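Local atomic coordinates of leucine aminopeptidase (Fimbriiglobus ruber, PDB entry 7D1B), a protein that binds zinc and probably converts N-terminal glutamine of peptides to pyroglutamate, as a glutaminyl cyclase built on the M28 aminopeptidase family. Residues Ser129-Ala137 with Phe150-Ala160; Phe277-His287 with Asp299-Trp308. One frame throughout, in Å; residues are numbered along the deposited sequence. Where two conformers were deposited one is given.

Contact 1: residues Ser129-Ala137 with Phe150-Ala160; sequences SHYDTRPAA and FASANDGTAGA. With ZN (zinc ion), chain B.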
loop_
_atom_site.group_PDB
_atom_site.type_symbol
_atom_site.label_atom_id
_atom_site.label_comp_id
_atom_site.label_asym_id
_atom_site.label_seq_id
_atom_site.Cartn_x
_atom_site.Cartn_y
_atom_site.Cartn_z
ATOM N N SER A 129 2.271 -0.039 -0.138
ATOM C CA SER A 129 1.340 -0.613 0.827
ATOM C C SER A 129 2.194 -1.099 1.982
ATOM O O SER A 129 3.342 -1.475 1.767
ATOM C CB SER A 129 0.634 -1.820 0.199
ATOM O OG SER A 129 -0.265 -2.434 1.096
ATOM N N HIS A 130 1.628 -1.150 3.191
ATOM C CA HIS A 130 2.310 -1.936 4.218
ATOM C C HIS A 130 2.004 -3.413 4.001
ATOM O O HIS A 130 1.074 -3.772 3.269
ATOM C CB HIS A 130 2.013 -1.446 5.648
ATOM C CG HIS A 130 0.746 -1.973 6.264
ATOM N ND1 HIS A 130 0.756 -2.875 7.309
ATOM C CD2 HIS A 130 -0.555 -1.658 6.056
ATOM C CE1 HIS A 130 -0.488 -3.112 7.696
ATOM N NE2 HIS A 130 -1.302 -2.389 6.951
ATOM N N TYR A 131 2.807 -4.284 4.614
ATOM C CA TYR A 131 2.528 -5.707 4.513
ATOM C C TYR A 131 2.752 -6.460 5.819
ATOM O O TYR A 131 2.500 -7.665 5.858
ATOM C CB TYR A 131 3.228 -6.386 3.317
ATOM C CG TYR A 131 4.725 -6.646 3.400
ATOM C CD1 TYR A 131 5.605 -5.815 4.095
ATOM C CD2 TYR A 131 5.260 -7.717 2.719
ATOM C CE1 TYR A 131 6.983 -6.083 4.121
ATOM C CE2 TYR A 131 6.618 -7.990 2.739
ATOM C CZ TYR A 131 7.478 -7.175 3.441
ATOM O OH TYR A 131 8.820 -7.482 3.435
ATOM N N ASP A 132 3.191 -5.799 6.888
ATOM C CA ASP A 132 3.090 -6.413 8.205
ATOM C C ASP A 132 1.631 -6.411 8.641
ATOM O O ASP A 132 0.839 -5.581 8.204
ATOM C CB ASP A 132 3.959 -5.669 9.219
ATOM C CG ASP A 132 3.469 -4.251 9.482
ATOM O OD1 ASP A 132 3.253 -3.478 8.507
ATOM O OD2 ASP A 132 3.328 -3.887 10.671
ATOM N N THR A 133 1.263 -7.346 9.503
ATOM C CA THR A 133 -0.085 -7.345 10.056
ATOM C C THR A 133 -0.028 -6.979 11.529
ATOM O O THR A 133 0.901 -7.365 12.253
ATOM C CB THR A 133 -0.837 -8.661 9.816
ATOM O OG1 THR A 133 -0.151 -9.763 10.435
ATOM C CG2 THR A 133 -0.995 -8.931 8.317
ATOM N N ARG A 134 -1.025 -6.234 11.973
ATOM C CA ARG A 134 -1.067 -5.781 13.354
ATOM C C ARG A 134 -1.140 -6.989 14.289
ATOM O O ARG A 134 -1.836 -7.963 13.990
ATOM C CB ARG A 134 -2.310 -4.926 13.548
ATOM C CG ARG A 134 -2.278 -4.059 14.782
ATOM C CD ARG A 134 -3.555 -3.223 14.868
ATOM N NE ARG A 134 -3.572 -2.420 16.077
ATOM C CZ ARG A 134 -3.204 -1.146 16.174
ATOM N NH1 ARG A 134 -3.230 -0.555 17.368
ATOM N NH2 ARG A 134 -2.783 -0.470 15.111
ATOM N N PRO A 135 -0.453 -6.960 15.433
ATOM C CA PRO A 135 -0.442 -8.158 16.288
ATOM C C PRO A 135 -1.809 -8.555 16.805
ATOM O O PRO A 135 -2.027 -9.745 17.061
ATOM C CB PRO A 135 0.534 -7.786 17.414
ATOM C CG PRO A 135 1.499 -6.828 16.728
ATOM C CD PRO A 135 0.595 -5.998 15.827
ATOM N N ALA A 136 -2.728 -7.609 16.973
ATOM C CA ALA A 136 -4.038 -7.921 17.517
ATOM C C ALA A 136 -5.078 -7.027 16.866
ATOM O O ALA A 136 -4.773 -5.912 16.422
ATOM C CB ALA A 136 -4.089 -7.722 19.042
ATOM N N ALA A 137 -6.316 -7.525 16.845
ATOM C CA ALA A 137 -7.468 -6.771 16.346
ATOM C C ALA A 137 -7.929 -5.846 17.474
ATOM O O ALA A 137 -8.894 -6.110 18.193
ATOM C CB ALA A 137 -8.571 -7.728 15.916
ATOM N N PHE A 150 -5.202 -12.212 13.720
ATOM C CA PHE A 150 -5.828 -11.115 12.988
ATOM C C PHE A 150 -5.363 -11.175 11.530
ATOM O O PHE A 150 -4.173 -10.972 11.241
ATOM C CB PHE A 150 -5.471 -9.785 13.656
ATOM C CG PHE A 150 -5.901 -8.572 12.875
ATOM C CD1 PHE A 150 -7.223 -8.401 12.462
ATOM C CD2 PHE A 150 -4.979 -7.596 12.551
ATOM C CE1 PHE A 150 -7.608 -7.266 11.728
ATOM C CE2 PHE A 150 -5.359 -6.455 11.832
ATOM C CZ PHE A 150 -6.678 -6.302 11.406
ATOM N N ALA A 151 -6.301 -11.446 10.608
ATOM C CA ALA A 151 -5.956 -11.680 9.209
ATOM C C ALA A 151 -5.686 -10.398 8.442
ATOM O O ALA A 151 -4.975 -10.434 7.431
ATOM C CB ALA A 151 -7.098 -12.421 8.512
ATOM N N SER A 152 -6.270 -9.278 8.854
ATOM C CA SER A 152 -5.923 -7.986 8.254
ATOM C C SER A 152 -6.130 -7.970 6.730
ATOM O O SER A 152 -5.316 -7.420 6.000
ATOM C CB SER A 152 -4.474 -7.625 8.613
ATOM O OG SER A 152 -4.201 -6.260 8.426
ATOM N N ALA A 153 -7.225 -8.561 6.236
ATOM C CA ALA A 153 -7.350 -8.768 4.788
ATOM C C ALA A 153 -7.340 -7.459 4.001
ATOM O O ALA A 153 -6.716 -7.382 2.938
ATOM C CB ALA A 153 -8.624 -9.532 4.466
ATOM N N ASN A 154 -8.053 -6.441 4.474
ATOM C CA ASN A 154 -8.163 -5.171 3.767
ATOM C C ASN A 154 -7.117 -4.159 4.222
ATOM O O ASN A 154 -7.217 -2.983 3.881
ATOM C CB ASN A 154 -9.567 -4.598 3.977
ATOM C CG ASN A 154 -9.925 -3.492 2.986
ATOM O OD1 ASN A 154 -9.503 -3.504 1.818
ATOM N ND2 ASN A 154 -10.726 -2.537 3.445
ATOM N N ASP A 155 -6.128 -4.585 4.994
ATOM C CA ASP A 155 -5.258 -3.667 5.717
ATOM C C ASP A 155 -3.834 -4.146 5.463
ATOM O O ASP A 155 -3.333 -5.061 6.128
ATOM C CB ASP A 155 -5.697 -3.708 7.172
ATOM C CG ASP A 155 -4.961 -2.729 8.058
ATOM O OD1 ASP A 155 -3.944 -2.133 7.642
ATOM O OD2 ASP A 155 -5.404 -2.567 9.240
ATOM N N GLY A 156 -3.196 -3.559 4.454
ATOM C CA GLY A 156 -1.916 -4.028 3.947
ATOM C C GLY A 156 -2.058 -5.181 2.977
ATOM O O GLY A 156 -1.613 -5.093 1.830
ATOM N N THR A 157 -2.723 -6.256 3.412
ATOM C CA THR A 157 -2.769 -7.483 2.626
ATOM C C THR A 157 -3.329 -7.202 1.241
ATOM O O THR A 157 -2.783 -7.665 0.235
ATOM C CB THR A 157 -3.623 -8.533 3.338
ATOM O OG1 THR A 157 -3.239 -8.603 4.714
ATOM C CG2 THR A 157 -3.418 -9.882 2.692
ATOM N N ALA A 158 -4.446 -6.471 1.169
ATOM C CA ALA A 158 -5.078 -6.254 -0.129
ATOM C C ALA A 158 -4.197 -5.437 -1.060
ATOM O O ALA A 158 -4.260 -5.631 -2.279
ATOM C CB ALA A 158 -6.445 -5.596 0.037
ATOM N N GLY A 159 -3.382 -4.521 -0.526
ATOM C CA GLY A 159 -2.454 -3.793 -1.372
ATOM C C GLY A 159 -1.393 -4.709 -1.950
ATOM O O GLY A 159 -1.070 -4.635 -3.139
ATOM N N ALA A 160 -0.814 -5.576 -1.104
ATOM C CA ALA A 160 0.133 -6.560 -1.610
ATOM C C ALA A 160 -0.507 -7.440 -2.676
ATOM O O ALA A 160 0.111 -7.742 -3.709
ATOM C CB ALA A 160 0.688 -7.396 -0.459
HETATM ZN ZN ZN B . -4.338 -1.416 10.418
HETATM O O HOH W 1 -3.090 -2.193 1.489
HETATM O O HOH W 2 0.133 -8.956 4.260
HETATM O O HOH W 3 -0.596 -6.379 5.938
HETATM O O HOH W 4 -1.853 -10.248 12.557
HETATM O O HOH W 5 -2.423 -4.832 9.929
HETATM O O HOH W 6 -2.487 -11.758 14.851
HETATM O O HOH W 7 -4.808 0.511 9.707
#
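The backbone of His130 passes closest to Gly156, their CA atoms 4.7 Å apart, where strand 123-130 runs out into a loop and residues 150-160 lead into helix 153-167. This strand-end and helix-start pairing belongs to the zinc site of the M28 peptidase family. Asp155 serves both sides: its OD2 binds the zinc ion at 2.0 Å, while OD1 accepts from His130 NE2 at 2.7 Å. That bond is fairly straight (162°), lies in the imidazole plane and reaches OD1 from the anti side, 33° out of the carboxylate plane. The other ring nitrogen, ND1, donates to Asp132 OD1 from above that carboxylate, so two acids fix the ring's rotation; a histidine suits the place, its ring carrying a nitrogen toward each. With CG between the backbone N and the carbonyl carbon (chi1 84°), the ring has Gly156 CA over one face; any CB there would clash with NE2, and the positive phi also favours glycine. Glu188 and His309 complete the protein ligands of the metal, and Arg134 NH2 makes a salt bridge to Glu188 OE1. Ala137 CA lies over one face of the Phe150 ring, toward the rim, Ser152 N over the centre of the other, and Arg134 O at the edge. A water joins the loops, accepting from Thr133 OG1 (also hydrogen-bonded to Arg67 N) and donating to Arg134 O and, at 2.8 Å, to Phe150 O.

Contact 2: residues Phe277-His287 with Asp299-Trp308; sequences FDRATDVLDDH and DVIDFDYKHW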
loop_
_atom_site.group_PDB
_atom_site.type_symbol
_atom_site.label_atom_id
_atom_site.label_comp_id
_atom_site.label_asym_id
_atom_site.label_seq_id
_atom_site.Cartn_x
_atom_site.Cartn_y
_atom_site.Cartn_z
ATOM N N PHE A 277 -13.327 11.582 6.337
ATOM C CA PHE A 277 -14.029 10.373 6.763
ATOM C C PHE A 277 -14.703 10.653 8.093
ATOM O O PHE A 277 -14.341 11.595 8.804
ATOM C CB PHE A 277 -13.041 9.212 6.926
ATOM C CG PHE A 277 -12.218 8.991 5.686
ATOM C CD1 PHE A 277 -12.756 8.308 4.600
ATOM C CD2 PHE A 277 -10.952 9.548 5.557
ATOM C CE1 PHE A 277 -12.047 8.166 3.432
ATOM C CE2 PHE A 277 -10.229 9.379 4.389
ATOM C CZ PHE A 277 -10.788 8.696 3.324
ATOM N N ASP A 278 -15.689 9.825 8.443
ATOM C CA ASP A 278 -16.272 9.951 9.779
ATOM C C ASP A 278 -15.221 9.727 10.857
ATOM O O ASP A 278 -15.232 10.401 11.895
ATOM C CB ASP A 278 -17.412 8.953 9.963
ATOM C CG ASP A 278 -18.638 9.304 9.151
ATOM O OD1 ASP A 278 -18.754 10.465 8.707
ATOM O OD2 ASP A 278 -19.499 8.414 8.985
ATOM N N ARG A 279 -14.312 8.773 10.636
ATOM C CA ARG A 279 -13.348 8.413 11.671
ATOM C C ARG A 279 -12.287 9.496 11.851
ATOM O O ARG A 279 -11.771 9.676 12.961
ATOM C CB ARG A 279 -12.740 7.058 11.310
ATOM C CG ARG A 279 -12.120 6.223 12.413
ATOM C CD ARG A 279 -11.872 4.786 11.882
ATOM N NE ARG A 279 -12.821 3.801 12.402
ATOM C CZ ARG A 279 -13.312 2.761 11.726
ATOM N NH1 ARG A 279 -14.135 1.922 12.342
ATOM N NH2 ARG A 279 -13.018 2.554 10.450
ATOM N N ALA A 280 -11.976 10.244 10.793
ATOM C CA ALA A 280 -10.937 11.266 10.845
ATOM C C ALA A 280 -10.928 12.025 9.530
ATOM O O ALA A 280 -11.226 11.469 8.471
ATOM C CB ALA A 280 -9.548 10.649 11.061
ATOM N N THR A 281 -10.560 13.298 9.621
ATOM C CA THR A 281 -10.417 14.157 8.459
ATOM C C THR A 281 -9.032 13.982 7.842
ATOM O O THR A 281 -8.894 13.964 6.614
ATOM C CB THR A 281 -10.699 15.610 8.894
ATOM O OG1 THR A 281 -12.018 15.705 9.465
ATOM C CG2 THR A 281 -10.621 16.564 7.740
ATOM N N ASP A 282 -8.004 13.836 8.696
ATOM C CA ASP A 282 -6.613 13.653 8.317
ATOM C C ASP A 282 -6.140 12.340 8.915
ATOM O O ASP A 282 -6.447 12.029 10.071
ATOM C CB ASP A 282 -5.754 14.795 8.871
ATOM C CG ASP A 282 -6.012 16.134 8.171
ATOM O OD1 ASP A 282 -6.859 16.210 7.249
ATOM O OD2 ASP A 282 -5.350 17.115 8.540
ATOM N N VAL A 283 -5.400 11.569 8.126
ATOM C CA VAL A 283 -5.047 10.200 8.483
ATOM C C VAL A 283 -3.534 10.071 8.433
ATOM O O VAL A 283 -2.935 10.203 7.362
ATOM C CB VAL A 283 -5.712 9.177 7.542
ATOM C CG1 VAL A 283 -5.388 7.754 8.013
ATOM C CG2 VAL A 283 -7.229 9.390 7.466
ATOM N N LEU A 284 -2.914 9.812 9.578
ATOM C CA LEU A 284 -1.501 9.452 9.582
ATOM C C LEU A 284 -1.347 8.069 8.963
ATOM O O LEU A 284 -2.081 7.136 9.309
ATOM C CB LEU A 284 -0.971 9.444 11.013
ATOM C CG LEU A 284 -0.972 10.810 11.704
ATOM C CD1 LEU A 284 -0.595 10.635 13.158
ATOM C CD2 LEU A 284 -0.021 11.765 10.983
ATOM N N ASP A 285 -0.386 7.924 8.058
ATOM C CA ASP A 285 -0.211 6.653 7.376
ATOM C C ASP A 285 1.196 6.638 6.779
ATOM O O ASP A 285 2.006 7.552 6.999
ATOM C CB ASP A 285 -1.325 6.463 6.339
ATOM C CG ASP A 285 -1.700 5.025 6.117
ATOM O OD1 ASP A 285 -0.929 4.115 6.477
ATOM O OD2 ASP A 285 -2.797 4.784 5.536
ATOM N N ASP A 286 1.499 5.587 6.015
ATOM C CA ASP A 286 2.825 5.434 5.434
ATOM C C ASP A 286 3.181 6.524 4.431
ATOM O O ASP A 286 4.360 6.640 4.079
ATOM C CB ASP A 286 2.951 4.052 4.784
ATOM C CG ASP A 286 3.232 2.939 5.782
ATOM O OD1 ASP A 286 4.095 3.119 6.681
ATOM O OD2 ASP A 286 2.637 1.854 5.623
ATOM N N HIS A 287 2.208 7.309 3.945
ATOM C CA HIS A 287 2.517 8.365 2.984
ATOM C C HIS A 287 3.107 9.608 3.641
ATOM O O HIS A 287 3.663 10.455 2.941
ATOM C CB HIS A 287 1.281 8.735 2.173
ATOM C CG HIS A 287 0.185 9.334 2.990
ATOM N ND1 HIS A 287 -0.211 8.824 4.215
ATOM C CD2 HIS A 287 -0.604 10.406 2.741
ATOM C CE1 HIS A 287 -1.206 9.567 4.678
ATOM N NE2 HIS A 287 -1.471 10.523 3.797
ATOM N N ASP A 299 -2.719 8.941 -0.063
ATOM C CA ASP A 299 -3.289 7.752 0.565
ATOM C C ASP A 299 -4.647 7.475 -0.067
ATOM O O ASP A 299 -5.561 8.302 0.027
ATOM C CB ASP A 299 -3.420 7.992 2.069
ATOM C CG ASP A 299 -3.591 6.721 2.873
ATOM O OD1 ASP A 299 -3.667 5.608 2.305
ATOM O OD2 ASP A 299 -3.621 6.872 4.130
ATOM N N VAL A 300 -4.757 6.341 -0.739
ATOM C CA VAL A 300 -6.000 5.862 -1.333
ATOM C C VAL A 300 -6.596 4.930 -0.282
ATOM O O VAL A 300 -6.120 3.802 -0.085
ATOM C CB VAL A 300 -5.731 5.179 -2.678
ATOM C CG1 VAL A 300 -6.991 4.468 -3.173
ATOM C CG2 VAL A 300 -5.276 6.226 -3.680
ATOM N N ILE A 301 -7.622 5.432 0.420
ATOM C CA ILE A 301 -8.078 4.851 1.676
ATOM C C ILE A 301 -9.548 5.184 1.867
ATOM O O ILE A 301 -10.007 6.273 1.515
ATOM C CB ILE A 301 -7.222 5.393 2.854
ATOM C CG1 ILE A 301 -7.653 4.805 4.209
ATOM C CG2 ILE A 301 -7.223 6.933 2.898
ATOM C CD1 ILE A 301 -6.641 5.048 5.325
ATOM N N ASP A 302 -10.281 4.257 2.491
ATOM C CA ASP A 302 -11.577 4.563 3.088
ATOM C C ASP A 302 -11.429 4.266 4.577
ATOM O O ASP A 302 -11.544 3.113 5.009
ATOM C CB ASP A 302 -12.701 3.740 2.473
ATOM C CG ASP A 302 -14.037 3.976 3.141
ATOM O OD1 ASP A 302 -14.122 4.818 4.075
ATOM O OD2 ASP A 302 -15.012 3.310 2.693
ATOM N N PHE A 303 -11.185 5.318 5.366
ATOM C CA PHE A 303 -10.889 5.092 6.768
ATOM C C PHE A 303 -12.130 4.720 7.560
ATOM O O PHE A 303 -12.006 4.402 8.743
ATOM C CB PHE A 303 -10.183 6.336 7.335
ATOM C CG PHE A 303 -9.427 6.109 8.638
ATOM C CD1 PHE A 303 -8.816 4.891 8.960
ATOM C CD2 PHE A 303 -9.336 7.147 9.550
ATOM C CE1 PHE A 303 -8.120 4.734 10.164
ATOM C CE2 PHE A 303 -8.644 6.986 10.752
ATOM C CZ PHE A 303 -8.038 5.784 11.050
ATOM N N ASP A 304 -13.312 4.739 6.941
ATOM C CA ASP A 304 -14.522 4.258 7.593
ATOM C C ASP A 304 -14.784 2.773 7.369
ATOM O O ASP A 304 -15.841 2.274 7.769
ATOM C CB ASP A 304 -15.724 5.109 7.177
ATOM C CG ASP A 304 -15.612 6.534 7.659
ATOM O OD1 ASP A 304 -15.133 6.745 8.798
ATOM O OD2 ASP A 304 -15.982 7.447 6.890
ATOM N N TYR A 305 -13.833 2.042 6.790
ATOM C CA TYR A 305 -13.974 0.602 6.638
ATOM C C TYR A 305 -14.500 -0.014 7.929
ATOM O O TYR A 305 -13.910 0.149 9.002
ATOM C CB TYR A 305 -12.606 0.015 6.329
ATOM C CG TYR A 305 -12.558 -1.493 6.251
ATOM C CD1 TYR A 305 -13.504 -2.214 5.521
ATOM C CD2 TYR A 305 -11.542 -2.202 6.890
ATOM C CE1 TYR A 305 -13.426 -3.605 5.424
ATOM C CE2 TYR A 305 -11.458 -3.579 6.798
ATOM C CZ TYR A 305 -12.397 -4.277 6.060
ATOM O OH TYR A 305 -12.319 -5.648 5.925
ATOM N N LYS A 306 -15.606 -0.748 7.818
ATOM C CA LYS A 306 -16.326 -1.156 9.014
ATOM C C LYS A 306 -15.641 -2.278 9.776
ATOM O O LYS A 306 -15.959 -2.480 10.947
ATOM C CB LYS A 306 -17.776 -1.538 8.707
ATOM C CG LYS A 306 -17.947 -2.777 7.902
ATOM C CD LYS A 306 -19.421 -3.057 7.640
ATOM C CE LYS A 306 -20.029 -1.981 6.753
ATOM N NZ LYS A 306 -21.390 -2.371 6.282
ATOM N N HIS A 307 -14.729 -3.023 9.155
ATOM C CA HIS A 307 -14.053 -4.124 9.828
ATOM C C HIS A 307 -12.638 -3.771 10.262
ATOM O O HIS A 307 -11.841 -4.667 10.575
ATOM C CB HIS A 307 -14.122 -5.392 8.983
ATOM C CG HIS A 307 -15.522 -5.773 8.677
ATOM N ND1 HIS A 307 -16.336 -6.383 9.608
ATOM C CD2 HIS A 307 -16.291 -5.529 7.591
ATOM C CE1 HIS A 307 -17.536 -6.547 9.081
ATOM N NE2 HIS A 307 -17.533 -6.037 7.863
ATOM N N TRP A 308 -12.320 -2.479 10.289
ATOM C CA TRP A 308 -10.987 -2.012 10.654
ATOM C C TRP A 308 -10.572 -2.524 12.030
ATOM O O TRP A 308 -11.253 -2.271 13.033
ATOM C CB TRP A 308 -11.026 -0.495 10.658
ATOM C CG TRP A 308 -9.723 0.159 11.010
ATOM C CD1 TRP A 308 -8.535 0.059 10.342
ATOM C CD2 TRP A 308 -9.495 1.047 12.111
ATOM N NE1 TRP A 308 -7.587 0.841 10.961
ATOM C CE2 TRP A 308 -8.151 1.463 12.043
ATOM C CE3 TRP A 308 -10.306 1.543 13.141
ATOM C CZ2 TRP A 308 -7.587 2.338 12.982
ATOM C CZ3 TRP A 308 -9.747 2.406 14.073
ATOM C CH2 TRP A 308 -8.406 2.800 13.979
#
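Phe303 is held on both faces of its ring by CH-pi contacts, with Arg279 CD centred over one at 3.9 Å from the centroid and Val283 CG1 over the other, while Ala280 CB closes an edge. Together they pin a loop following the edge strand 297-300 of the M28 sheet against the loop that precedes helix 287-292. Phe277 stands across Phe303 at about a right angle and takes Phe303 CB and N over one face, an apolar ring suiting a buried place beside Ile301 CG2. The bend of Arg279 at chi3 (-106°) turns its guanidinium back over the chain: NH2 donates to Phe303 O at 2.7 Å and, nearly straight (172°), to Tyr305 O, while Trp308 CE3 sits over the centre of one guanidinium face. Asp304 grips the opposing turn, OD2 accepting from Asp278 N and OD1 from Arg279 N, both at 2.9 Å and both on syn lone pairs. An alanine here is likely to leave those two amides without their acceptors and let the turn at Asp278 and Arg279 drift from its partner. Asp302 OD1 takes Asp304 N in an Asx turn, its OD2 being hydrogen-bonded to Arg241 N. At the far end Asp299 CB lies over the His287 ring, and Asp299 OD2 comes within 2.6 Å of Asp285 OD2, where one acid probably holds a proton.

Overall arrangement
Contacts 1 and 2 lie about 14 Å apart, centre to centre, and reach the same mixed sheet through strands 123-130 and 297-300, which lie on either side of strand 225-232. They follow one another along the chain yet touch beside the zinc, where Asp155 OD2 lies 4.2 Å from Trp308 CD1. Farther from the metal, His130 CB packs 3.4 Å from Asp286 OD2, and Asn154 ND2 lies 3.5 Å from Tyr305 CD1. Contact 1 supplies a metal ligand, Asp155; contact 2 supplies none, but its Trp308 side chain comes to about 4 Å from the zinc at nearest atoms and directly precedes the ligand His309. Contact 2 thus walls the metal site that contact 1 helps to build.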